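Protein STN1 (Saccharomyces cerevisiae, PDB 3KEY) regulates telomere length and protects chromosome ends, restraining telomerase loading through its interaction with CDC13. Local coordinates at residues T38-A41 with S42-Q46; S25-Y28 with K29-E32; L12-L15 with G16-M19. All coordinates share one frame; numbering follows the deposited sequence.

Interaction 1 (T38-A41 with S42-Q46)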
loop_
_atom_site.group_PDB
_atom_site.type_symbol
_atom_site.label_atom_id
_atom_site.label_comp_id
_atom_site.label_asym_id
_atom_site.label_seq_id
_atom_site.Cartn_x
_atom_site.Cartn_y
_atom_site.Cartn_z
ATOM N N THR A 38 -13.394 -5.799 -10.868
ATOM C CA THR A 38 -13.809 -6.625 -11.995
ATOM C C THR A 38 -12.667 -7.549 -12.425
ATOM O O THR A 38 -12.877 -8.738 -12.684
ATOM C CB THR A 38 -14.236 -5.742 -13.177
ATOM O OG1 THR A 38 -15.335 -4.921 -12.765
ATOM C CG2 THR A 38 -14.649 -6.603 -14.380
ATOM N N SER A 39 -11.458 -7.003 -12.484
ATOM C CA SER A 39 -10.292 -7.790 -12.873
ATOM C C SER A 39 -10.064 -8.954 -11.898
ATOM O O SER A 39 -9.844 -10.097 -12.318
ATOM C CB SER A 39 -9.047 -6.892 -12.927
ATOM O OG SER A 39 -7.884 -7.647 -13.223
ATOM N N LEU A 40 -10.133 -8.667 -10.599
ATOM C CA LEU A 40 -9.937 -9.696 -9.575
ATOM C C LEU A 40 -11.080 -10.714 -9.613
ATOM O O LEU A 40 -10.877 -11.908 -9.375
ATOM C CB LEU A 40 -9.885 -9.055 -8.178
ATOM C CG LEU A 40 -9.031 -9.698 -7.075
ATOM C CD1 LEU A 40 -9.445 -9.124 -5.718
ATOM C CD2 LEU A 40 -9.194 -11.196 -7.066
ATOM N N ALA A 41 -12.284 -10.233 -9.896
ATOM C CA ALA A 41 -13.447 -11.109 -9.944
ATOM C C ALA A 41 -13.294 -12.163 -11.039
ATOM O O ALA A 41 -13.700 -13.322 -10.857
ATOM C CB ALA A 41 -14.723 -10.290 -10.165
ATOM N N SER A 42 -12.703 -11.774 -12.169
ATOM C CA SER A 42 -12.526 -12.731 -13.259
ATOM C C SER A 42 -11.552 -13.816 -12.800
ATOM O O SER A 42 -11.646 -14.961 -13.230
ATOM C CB SER A 42 -12.027 -12.040 -14.534
ATOM O OG SER A 42 -10.623 -11.915 -14.548
ATOM N N PHE A 43 -10.622 -13.460 -11.915
ATOM C CA PHE A 43 -9.692 -14.449 -11.390
ATOM C C PHE A 43 -10.459 -15.385 -10.454
ATOM O O PHE A 43 -10.273 -16.606 -10.496
ATOM C CB PHE A 43 -8.539 -13.782 -10.628
ATOM C CG PHE A 43 -7.664 -14.759 -9.870
ATOM C CD1 PHE A 43 -7.784 -14.897 -8.485
ATOM C CD2 PHE A 43 -6.747 -15.560 -10.544
ATOM C CE1 PHE A 43 -7.002 -15.825 -7.784
ATOM C CE2 PHE A 43 -5.960 -16.492 -9.854
ATOM C CZ PHE A 43 -6.089 -16.623 -8.470
ATOM N N LEU A 44 -11.331 -14.820 -9.619
ATOM C CA LEU A 44 -12.110 -15.635 -8.686
ATOM C C LEU A 44 -13.041 -16.597 -9.432
ATOM O O LEU A 44 -13.272 -17.722 -8.981
ATOM C CB LEU A 44 -12.930 -14.750 -7.726
ATOM C CG LEU A 44 -12.148 -13.851 -6.754
ATOM C CD1 LEU A 44 -13.123 -13.150 -5.815
ATOM C CD2 LEU A 44 -11.150 -14.684 -5.954
ATOM N N PHE A 45 -13.577 -16.159 -10.569
ATOM C CA PHE A 45 -14.452 -17.028 -11.352
ATOM C C PHE A 45 -13.698 -18.290 -11.780
ATOM O O PHE A 45 -14.223 -19.403 -11.676
ATOM C CB PHE A 45 -14.966 -16.300 -12.597
ATOM C CG PHE A 45 -15.852 -17.151 -13.470
ATOM C CD1 PHE A 45 -17.201 -17.300 -13.177
ATOM C CD2 PHE A 45 -15.327 -17.827 -14.565
ATOM C CE1 PHE A 45 -18.019 -18.116 -13.968
ATOM C CE2 PHE A 45 -16.131 -18.642 -15.359
ATOM C CZ PHE A 45 -17.481 -18.785 -15.057
ATOM N N GLN A 46 -12.466 -18.117 -12.254
ATOM C CA GLN A 46 -11.653 -19.247 -12.698
ATOM C C GLN A 46 -11.301 -20.178 -11.556
ATOM O O GLN A 46 -11.192 -21.389 -11.752
ATOM C CB GLN A 46 -10.341 -18.776 -13.335
ATOM C CG GLN A 46 -10.488 -17.683 -14.370
ATOM C CD GLN A 46 -9.403 -17.742 -15.438
ATOM O OE1 GLN A 46 -8.257 -18.106 -15.159
ATOM N NE2 GLN A 46 -9.761 -17.371 -16.667
#

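Interaction 2 (S25-Y28 with K29-E32)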
loop_
_atom_site.group_PDB
_atom_site.type_symbol
_atom_site.label_atom_id
_atom_site.label_comp_id
_atom_site.label_asym_id
_atom_site.label_seq_id
_atom_site.Cartn_x
_atom_site.Cartn_y
_atom_site.Cartn_z
ATOM N N SER A 25 -19.496 1.537 0.900
ATOM C CA SER A 25 -20.371 1.724 -0.257
ATOM C C SER A 25 -19.911 2.837 -1.194
ATOM O O SER A 25 -20.023 2.706 -2.414
ATOM C CB SER A 25 -21.823 1.974 0.190
ATOM O OG SER A 25 -21.947 3.160 0.950
ATOM N N ASP A 26 -19.393 3.931 -0.643
ATOM C CA ASP A 26 -18.913 5.011 -1.497
ATOM C C ASP A 26 -17.655 4.585 -2.233
ATOM O O ASP A 26 -17.446 4.956 -3.389
ATOM C CB ASP A 26 -18.621 6.274 -0.687
ATOM C CG ASP A 26 -19.886 6.996 -0.253
ATOM O OD1 ASP A 26 -20.963 6.705 -0.815
ATOM O OD2 ASP A 26 -19.806 7.864 0.638
ATOM N N LEU A 27 -16.817 3.800 -1.563
ATOM C CA LEU A 27 -15.573 3.336 -2.160
ATOM C C LEU A 27 -15.841 2.413 -3.349
ATOM O O LEU A 27 -15.219 2.541 -4.405
ATOM C CB LEU A 27 -14.728 2.598 -1.115
ATOM C CG LEU A 27 -13.386 2.036 -1.601
ATOM C CD1 LEU A 27 -12.510 3.170 -2.104
ATOM C CD2 LEU A 27 -12.694 1.283 -0.464
ATOM N N TYR A 28 -16.777 1.490 -3.159
ATOM C CA TYR A 28 -17.143 0.519 -4.182
ATOM C C TYR A 28 -17.745 1.159 -5.433
ATOM O O TYR A 28 -17.733 0.556 -6.505
ATOM C CB TYR A 28 -18.127 -0.486 -3.592
ATOM C CG TYR A 28 -18.414 -1.677 -4.472
ATOM C CD1 TYR A 28 -19.533 -1.704 -5.308
ATOM C CD2 TYR A 28 -17.591 -2.797 -4.438
ATOM C CE1 TYR A 28 -19.827 -2.833 -6.084
ATOM C CE2 TYR A 28 -17.872 -3.925 -5.207
ATOM C CZ TYR A 28 -18.992 -3.937 -6.022
ATOM O OH TYR A 28 -19.283 -5.064 -6.747
ATOM N N LYS A 29 -18.260 2.377 -5.295
ATOM C CA LYS A 29 -18.863 3.084 -6.422
ATOM C C LYS A 29 -17.849 3.811 -7.312
ATOM O O LYS A 29 -18.198 4.275 -8.400
ATOM C CB LYS A 29 -19.904 4.095 -5.918
ATOM C CG LYS A 29 -21.119 3.462 -5.261
ATOM C CD LYS A 29 -22.085 4.523 -4.761
ATOM C CE LYS A 29 -23.273 3.896 -4.040
ATOM N NZ LYS A 29 -24.180 4.931 -3.459
ATOM N N LEU A 30 -16.606 3.923 -6.853
ATOM C CA LEU A 30 -15.578 4.602 -7.638
ATOM C C LEU A 30 -15.195 3.799 -8.875
ATOM O O LEU A 30 -14.963 2.585 -8.801
ATOM C CB LEU A 30 -14.335 4.865 -6.780
ATOM C CG LEU A 30 -14.539 5.845 -5.617
ATOM C CD1 LEU A 30 -13.240 6.013 -4.840
ATOM C CD2 LEU A 30 -15.003 7.188 -6.163
ATOM N N LYS A 31 -15.131 4.486 -10.012
ATOM C CA LYS A 31 -14.792 3.854 -11.286
ATOM C C LYS A 31 -13.496 3.065 -11.194
ATOM O O LYS A 31 -13.453 1.884 -11.543
ATOM C CB LYS A 31 -14.679 4.907 -12.396
ATOM C CG LYS A 31 -14.469 4.313 -13.783
ATOM C CD LYS A 31 -14.460 5.381 -14.871
ATOM C CE LYS A 31 -14.372 4.740 -16.257
ATOM N NZ LYS A 31 -14.403 5.739 -17.370
ATOM N N GLU A 32 -12.441 3.724 -10.722
ATOM C CA GLU A 32 -11.141 3.084 -10.574
ATOM C C GLU A 32 -11.225 1.813 -9.731
ATOM O O GLU A 32 -10.552 0.821 -10.023
ATOM C CB GLU A 32 -10.136 4.053 -9.943
ATOM C CG GLU A 32 -9.340 4.870 -10.950
ATOM C CD GLU A 32 -8.273 5.730 -10.287
ATOM O OE1 GLU A 32 -8.636 6.714 -9.604
ATOM O OE2 GLU A 32 -7.069 5.418 -10.441
#

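Interaction 3 (L12-L15 with G16-M19)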
loop_
_atom_site.group_PDB
_atom_site.type_symbol
_atom_site.label_atom_id
_atom_site.label_comp_id
_atom_site.label_asym_id
_atom_site.label_seq_id
_atom_site.Cartn_x
_atom_site.Cartn_y
_atom_site.Cartn_z
ATOM N N LEU A 12 -3.199 2.620 -3.838
ATOM C CA LEU A 12 -2.894 3.890 -4.497
ATOM C C LEU A 12 -4.138 4.742 -4.735
ATOM O O LEU A 12 -4.066 5.972 -4.723
ATOM C CB LEU A 12 -2.177 3.647 -5.832
ATOM C CG LEU A 12 -0.754 3.086 -5.745
ATOM C CD1 LEU A 12 -0.199 2.908 -7.150
ATOM C CD2 LEU A 12 0.134 4.029 -4.941
ATOM N N ILE A 13 -5.275 4.096 -4.961
ATOM C CA ILE A 13 -6.517 4.827 -5.178
ATOM C C ILE A 13 -6.901 5.501 -3.858
ATOM O O ILE A 13 -7.213 6.695 -3.816
ATOM C CB ILE A 13 -7.642 3.872 -5.633
ATOM C CG1 ILE A 13 -7.306 3.311 -7.022
ATOM C CG2 ILE A 13 -8.983 4.595 -5.622
ATOM C CD1 ILE A 13 -8.309 2.304 -7.559
ATOM N N LEU A 14 -6.851 4.731 -2.776
ATOM C CA LEU A 14 -7.187 5.256 -1.457
ATOM C C LEU A 14 -6.273 6.418 -1.082
ATOM O O LEU A 14 -6.730 7.432 -0.558
ATOM C CB LEU A 14 -7.088 4.142 -0.412
ATOM C CG LEU A 14 -8.121 3.034 -0.624
ATOM C CD1 LEU A 14 -7.892 1.895 0.347
ATOM C CD2 LEU A 14 -9.506 3.612 -0.446
ATOM N N LEU A 15 -4.985 6.278 -1.370
ATOM C CA LEU A 15 -4.023 7.326 -1.054
ATOM C C LEU A 15 -4.367 8.639 -1.763
ATOM O O LEU A 15 -4.233 9.715 -1.180
ATOM C CB LEU A 15 -2.612 6.882 -1.445
ATOM C CG LEU A 15 -1.482 7.879 -1.159
ATOM C CD1 LEU A 15 -1.343 8.090 0.344
ATOM C CD2 LEU A 15 -0.175 7.356 -1.741
ATOM N N GLY A 16 -4.822 8.540 -3.011
ATOM C CA GLY A 16 -5.165 9.722 -3.785
ATOM C C GLY A 16 -6.482 10.411 -3.462
ATOM O O GLY A 16 -6.684 11.560 -3.856
ATOM N N LEU A 17 -7.382 9.735 -2.754
ATOM C CA LEU A 17 -8.670 10.339 -2.413
ATOM C C LEU A 17 -8.473 11.555 -1.519
ATOM O O LEU A 17 -7.734 11.500 -0.538
ATOM C CB LEU A 17 -9.568 9.330 -1.689
ATOM C CG LEU A 17 -10.009 8.088 -2.461
ATOM C CD1 LEU A 17 -10.941 7.253 -1.585
ATOM C CD2 LEU A 17 -10.709 8.507 -3.746
ATOM N N GLN A 18 -9.142 12.653 -1.845
ATOM C CA GLN A 18 -9.008 13.860 -1.040
ATOM C C GLN A 18 -9.988 13.863 0.129
ATOM O O GLN A 18 -10.923 14.665 0.171
ATOM C CB GLN A 18 -9.207 15.099 -1.916
ATOM C CG GLN A 18 -8.144 15.252 -2.994
ATOM C CD GLN A 18 -6.744 15.274 -2.415
ATOM O OE1 GLN A 18 -6.416 16.127 -1.588
ATOM N NE2 GLN A 18 -5.908 14.332 -2.842
ATOM N N MET A 19 -9.747 12.960 1.076
ATOM C CA MET A 19 -10.587 12.806 2.261
ATOM C C MET A 19 -9.867 11.974 3.315
ATOM O O MET A 19 -8.913 11.262 3.006
ATOM C CB MET A 19 -11.909 12.130 1.881
ATOM C CG MET A 19 -11.733 10.877 1.036
ATOM S SD MET A 19 -13.270 10.296 0.291
ATOM C CE MET A 19 -13.166 11.075 -1.326
#

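Interaction 1 (T38-A41 with S42-Q46)
T38 meets S42 through the backbone: T38 O accepts the N-H of S42 at 3.1 Å (S42 N), the i to i+4 bond of an alpha-helix. Its side chain turns elsewhere, and OG1 is hydrogen-bonded to R34 O one turn earlier and to E60 OE2 on helix 56-73; a short, branched hydroxyl residue suits a place where one atom reaches both its own helix and the next.

S39 offers its carbonyl to two residues. The bond from F43 N is stretched and weak, but the hydroxyl of S42 donates to the same oxygen, with OG 3.0 Å from S39 O and tilted 22° from the carbonyl plane. S42 can do this because its OG stands between the backbone N and the carbonyl carbon (chi1 86°), folded back over the preceding turn. Serine is apt on this exposed flank, where its hydroxyl adds a bond to a carbonyl whose i to i+4 bond is long and weak.

L40 O receives L44 N in the carbonyl plane at 3.0 Å, while its side chain joins a small apolar patch. L40 CD2 lies 4.0 Å from L44 CG, the two side chains crossing obliquely, and 4.2 Å from F43 CD1, approaching that ring at a slant. L44 brings its branch back toward L40 by setting CG anti to the carbonyl carbon (chi1 -64°).

A41 O takes F45 N at 2.9 Å. Its methyl is small enough for close approach to a neighbouring helix, where it touches E60.

All of this lies on helix 31-47 of the first winged helix-turn-helix region, in the C-terminal part of STN1. One flank faces helix 56-73, with L40 against A63 and L67 and F45 against L59; S39, S42 and F43 occupy exposed positions.

Interaction 2 (S25-Y28 with K29-E32)
Backbone bonds join S25, D26 and L27 to K29 and L30. K29 N has two weak bonds, to S25 O and D26 O, whereas L30 N makes a straighter one to L27 O at 3.1 Å (N-H...O 160°), coming from well above the carbonyl plane.

As for charge, K29 NZ stays 4.5 Å from D26 OD1, too far for a salt bridge, although the two probably attract; a lysine and an aspartate suit this exposed side, where solvent can reach both charges.

The rest is packing. The methylenes of K29 run extended past the S25 carbonyl, with CG 3.1 Å from S25 O. Two leucines cross at about a right angle, L27 CD1 to L30 CD1 at 4.0 Å. L30, at the N-cap position of helix 31-47, has CG anti to its own carbonyl carbon (chi1 -65°), which turns the branch back over L27, with L30 CG 3.6 Å from L27 O. With an alanine here, the place beside L27 CD1 would probably be left as a gap.

Between helix 24-28 and helix 31-47 the chain turns through K29 and L30. Buried L27 touches L14 of helix 6-16, V33 and F64, while Y28 meets the F64 ring of helix 56-73 edge-to-face.

Interaction 3 (L12-L15 with G16-M19)
L17 N sits over a face of the flat L14 carbonyl group, 68° out of its plane, and bonds to L14 O at 3.2 Å. The flat side-chain group is the Q18 amide, which reaches back with NE2 donating to G16 O at 3.1 Å; that oxygen is tilted 22° from the amide plane, and NE2 in turn stands above the G16 carbonyl. The length of glutamine suits it to tying down a backbone oxygen at an exposed corner. G16 N is itself hydrogen-bonded to L12 O at 3.2 Å.

Here helix 6-16 of the first winged helix-turn-helix region gives way to the loop before strand 21-23. L17 is the first residue to leave helical angles, and Q18 centres an inverse gamma turn that redirects the chain.

L14 and L17 lie side by side, pointing the same way, with L14 CD2 4.1 Å from L17 CD1. L17 also brings CG to 3.4 Å from I13 O, its CG being anti to the carbonyl carbon (chi1 -64°). These leucines suit an inward flank where both touch L89. K93 NZ of helix 90-108 is hydrogen-bonded to both L17 O and M19 O.

In the fold
Interaction 2 is a surface contact, while interactions 1 and 3 are partly buried; all belong to the first winged helix-turn-helix region. Interactions 2 and 3 touch through apolar branches, L27 CD1 lying 3.5 Å from L14 CD2 and L30 CD1 3.7 Å from L17 CD2, so two chain turns share one patch of leucines. Interaction 1 shares helix 31-47 with interaction 2 but has its centre about 17 Å away. The chemistry follows the place: mid-helix, interaction 1 has mostly regular i to i+4 bonds, one of them weak and supplemented by a serine hydroxyl, whereas interactions 2 and 3 each include one i to i+3 bond whose donor stands above the carbonyl plane.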